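Local coordinates for lysin (Bacillus phage PBC5, PDB 6ILU), which is the SH3b-type cell-wall-binding domain of a phage endolysin and probably directs the enzyme to the bacterial cell wall, at residues 27-32 against 65-70. Residues are numbered along the deposited sequence; the frame is centred on the assembly and turned at random.
Sequences LYERPS and GEKQWA
Leu27 meets 65-70 through backbone and side chain: its CA-H contacts Trp69 O (CA to O 3.2 Å), while its branched end splits between partners, CD2 resting on Ala70 CB at 3.9 Å and CD1 on CG of Gln68. That glutamine bends back at chi2 (90°), and its OE1 accepts the N-H of Gly65, tying side chain to backbone across the type I turn from Gly65 to Gln68. Tyr28 and Trp69 form the single antiparallel bridge, a hydrogen-bonded pair. Tyr28 N gives to Trp69 O at 2.7 Å with a bent N-H...O angle of 134°; the return bond from Trp69 N to Tyr28 O is straighter, 150°. At Glu29 a CA-H...O contact reaches Glu66 O, and the Glu29 side chain lies beside that of Lys67, both pointing the same way; Glu29 OE2 and Lys67 NZ remain 4.3 Å apart, too far for a salt bridge, though the opposite charges probably attract. One water donates to both Glu29 OE1 and Glu66 OE1. A second takes the N-H of Arg30 and donates to Glu66 O at 2.7 Å, carrying the backbone link past the last direct bond. Arg30 takes little part through its side chain, whose NE is hydrogen-bonded to Asp33 O. Pro31 then lies over one face of the Trp69 indole, CG 3.8 Å from the five-membered ring centroid in a CH-pi contact; Met60 and Tyr52 also touch both residues. The contact thus joins strands 25-29 and 69-71 of the SH3b fold through one short bridge, beside which a proline-covered tryptophan supplies apolar packing. Two waters mediate the polar exposed side, where the one shared by the Glu29 and Glu66 carboxylates probably eases their like charges, with Lys67 NZ near Glu29 alone.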
ATOM      1  N   LEU A  27       7.287  11.218  11.973  1.00 23.50           N
ATOM      2  CA  LEU A  27       6.019  10.494  11.938  1.00 23.82           C
ATOM      3  C   LEU A  27       4.921  11.449  12.366  1.00 25.39           C
ATOM      4  O   LEU A  27       5.158  12.353  13.192  1.00 30.44           O
ATOM      5  CB  LEU A  27       6.009   9.276  12.874  1.00 25.67           C
ATOM      6  CG  LEU A  27       7.029   8.187  12.581  1.00 29.88           C
ATOM      7  CD1 LEU A  27       6.941   7.071  13.603  1.00 34.43           C
ATOM      8  CD2 LEU A  27       6.875   7.652  11.148  1.00 31.07           C
ATOM      9  N   TYR A  28       3.718  11.180  11.854  1.00 22.70           N
ATOM     10  CA  TYR A  28       2.589  12.080  11.967  1.00 22.80           C
ATOM     11  C   TYR A  28       1.295  11.342  12.237  1.00 20.64           C
ATOM     12  O   TYR A  28       1.149  10.130  11.938  1.00 21.63           O
ATOM     13  CB  TYR A  28       2.390  12.857  10.662  1.00 21.64           C
ATOM     14  CG  TYR A  28       3.537  13.766  10.292  1.00 25.42           C
ATOM     15  CD1 TYR A  28       3.580  15.070  10.754  1.00 27.97           C
ATOM     16  CD2 TYR A  28       4.572  13.304   9.490  1.00 25.61           C
ATOM     17  CE1 TYR A  28       4.645  15.926  10.411  1.00 30.47           C
ATOM     18  CE2 TYR A  28       5.662  14.143   9.177  1.00 28.49           C
ATOM     19  CZ  TYR A  28       5.663  15.447   9.623  1.00 29.71           C
ATOM     20  OH  TYR A  28       6.714  16.280   9.300  1.00 32.55           O
ATOM     21  N   GLU A  29       0.326  12.073  12.783  1.00 20.75           N
ATOM     22  CA  GLU A  29      -1.068  11.622  12.685  1.00 22.71           C
ATOM     23  C   GLU A  29      -1.817  12.560  11.723  1.00 25.09           C
ATOM     24  O   GLU A  29      -1.274  13.608  11.319  1.00 25.77           O
ATOM     25  CB  GLU A  29      -1.740  11.583  14.069  1.00 25.53           C
ATOM     26  CG  GLU A  29      -1.765  12.890  14.763  1.00 28.71           C
ATOM     27  CD  GLU A  29      -2.340  12.774  16.177  1.00 34.99           C
ATOM     28  OE1 GLU A  29      -3.536  12.485  16.306  1.00 38.85           O
ATOM     29  OE2 GLU A  29      -1.596  12.978  17.155  1.00 39.16           O
ATOM     30  N   ARG A  30      -3.032  12.161  11.308  1.00 20.57           N
ATOM     31  CA  ARG A  30      -3.923  13.019  10.485  1.00 19.64           C
ATOM     32  C   ARG A  30      -3.324  13.311   9.096  1.00 21.58           C
ATOM     33  O   ARG A  30      -2.921  14.440   8.769  1.00 20.71           O
ATOM     34  CB  ARG A  30      -4.255  14.359  11.213  1.00 21.67           C
ATOM     35  CG  ARG A  30      -5.474  15.049  10.575  1.00 22.52           C
ATOM     36  CD  ARG A  30      -5.978  16.252  11.347  1.00 26.72           C
ATOM     37  NE  ARG A  30      -5.001  17.342  11.227  1.00 27.15           N
ATOM     38  CZ  ARG A  30      -5.129  18.520  11.827  1.00 31.58           C
ATOM     39  NH1 ARG A  30      -6.193  18.783  12.600  1.00 35.31           N
ATOM     40  NH2 ARG A  30      -4.192  19.459  11.658  1.00 33.75           N
ATOM     41  N   PRO A  31      -3.327  12.308   8.222  1.00 18.10           N
ATOM     42  CA  PRO A  31      -2.496  12.454   7.010  1.00 19.87           C
ATOM     43  C   PRO A  31      -2.994  13.499   6.027  1.00 19.82           C
ATOM     44  O   PRO A  31      -2.181  13.997   5.256  1.00 22.78           O
ATOM     45  CB  PRO A  31      -2.519  11.036   6.396  1.00 20.82           C
ATOM     46  CG  PRO A  31      -3.706  10.394   7.010  1.00 19.68           C
ATOM     47  CD  PRO A  31      -3.812  10.929   8.417  1.00 18.37           C
ATOM     48  N   SER A  32      -4.266  13.906   6.078  1.00 19.79           N
ATOM     49  CA  SER A  32      -4.632  14.997   5.185  1.00 21.45           C
ATOM     50  C   SER A  32      -4.101  16.375   5.641  1.00 24.74           C
ATOM     51  O   SER A  32      -4.094  17.318   4.861  1.00 26.62           O
ATOM     52  CB  SER A  32      -6.136  15.096   5.007  1.00 24.08           C
ATOM     53  OG  SER A  32      -6.721  15.632   6.185  1.00 29.41           O
ATOM     54  N   GLY A  65       0.083   2.325  13.201  1.00 22.23           N
ATOM     55  CA  GLY A  65      -1.265   2.783  13.438  1.00 21.65           C
ATOM     56  C   GLY A  65      -1.380   4.287  13.204  1.00 20.54           C
ATOM     57  O   GLY A  65      -0.572   4.865  12.502  1.00 19.40           O
ATOM     58  N   GLU A  66      -2.399   4.887  13.800  1.00 23.65           N
ATOM     59  CA  GLU A  66      -2.763   6.285  13.506  1.00 20.91           C
ATOM     60  C   GLU A  66      -1.673   7.301  13.700  1.00 23.08           C
ATOM     61  O   GLU A  66      -1.709   8.326  13.035  1.00 20.71           O
ATOM     62  CB  GLU A  66      -3.927   6.744  14.401  1.00 22.43           C
ATOM     63  CG  GLU A  66      -5.338   6.240  13.939  1.00 23.32           C
ATOM     64  CD  GLU A  66      -6.465   6.997  14.597  1.00 26.45           C
ATOM     65  OE1 GLU A  66      -6.264   7.696  15.659  1.00 29.05           O
ATOM     66  OE2 GLU A  66      -7.619   6.843  14.096  1.00 27.27           O
ATOM     67  N   LYS A  67      -0.767   7.065  14.648  1.00 22.40           N
ATOM     68  CA  LYS A  67       0.350   8.035  14.803  1.00 22.81           C
ATOM     69  C   LYS A  67       1.659   7.680  14.062  1.00 25.08           C
ATOM     70  O   LYS A  67       2.711   8.252  14.383  1.00 25.67           O
ATOM     71  CB  LYS A  67       0.613   8.225  16.315  1.00 26.44           C
ATOM     72  CG  LYS A  67      -0.613   8.734  17.045  1.00 30.40           C
ATOM     73  CD  LYS A  67      -0.365   8.951  18.520  1.00 41.53           C
ATOM     74  CE  LYS A  67       0.395  10.259  18.725  1.00 44.34           C
ATOM     75  NZ  LYS A  67       0.489  10.655  20.156  1.00 44.86           N
ATOM     76  N   GLN A  68       1.602   6.781  13.082  1.00 21.31           N
ATOM     77  CA  GLN A  68       2.811   6.356  12.366  1.00 21.10           C
ATOM     78  C   GLN A  68       2.738   6.631  10.881  1.00 21.08           C
ATOM     79  O   GLN A  68       3.278   5.873  10.076  1.00 20.65           O
ATOM     80  CB  GLN A  68       3.065   4.871  12.645  1.00 24.41           C
ATOM     81  CG  GLN A  68       3.668   4.639  14.054  1.00 24.24           C
ATOM     82  CD  GLN A  68       2.629   4.437  15.137  1.00 26.54           C
ATOM     83  OE1 GLN A  68       1.712   3.638  14.954  1.00 27.36           O
ATOM     84  NE2 GLN A  68       2.797   5.112  16.293  1.00 25.83           N
ATOM     85  N   TRP A  69       2.127   7.753  10.502  1.00 19.44           N
ATOM     86  CA  TRP A  69       2.193   8.177   9.088  1.00 19.26           C
ATOM     87  C   TRP A  69       3.483   8.919   8.769  1.00 19.82           C
ATOM     88  O   TRP A  69       3.990   9.690   9.592  1.00 21.35           O
ATOM     89  CB  TRP A  69       1.018   9.117   8.744  1.00 17.11           C
ATOM     90  CG  TRP A  69      -0.311   8.423   8.728  1.00 16.69           C
ATOM     91  CD1 TRP A  69      -1.210   8.403   9.727  1.00 19.99           C
ATOM     92  CD2 TRP A  69      -0.860   7.655   7.655  1.00 18.75           C
ATOM     93  NE1 TRP A  69      -2.339   7.666   9.355  1.00 20.04           N
ATOM     94  CE2 TRP A  69      -2.122   7.209   8.068  1.00 18.42           C
ATOM     95  CE3 TRP A  69      -0.408   7.349   6.362  1.00 16.46           C
ATOM     96  CZ2 TRP A  69      -2.965   6.440   7.230  1.00 18.67           C
ATOM     97  CZ3 TRP A  69      -1.208   6.584   5.532  1.00 16.99           C
ATOM     98  CH2 TRP A  69      -2.472   6.118   5.967  1.00 16.39           C
ATOM     99  N   ALA A  70       3.990   8.696   7.550  1.00 20.48           N
ATOM    100  CA  ALA A  70       5.216   9.357   7.123  1.00 20.48           C
ATOM    101  C   ALA A  70       5.109   9.669   5.631  1.00 18.14           C
ATOM    102  O   ALA A  70       4.419   8.970   4.893  1.00 19.41           O
ATOM    103  CB  ALA A  70       6.440   8.483   7.388  1.00 25.77           C
TER
HETATM  104  O   HOH W   1      -5.065  10.285  14.862  1.00 30.56           O
HETATM  105  O   HOH W   2      -3.934   9.608  12.207  1.00 20.52           O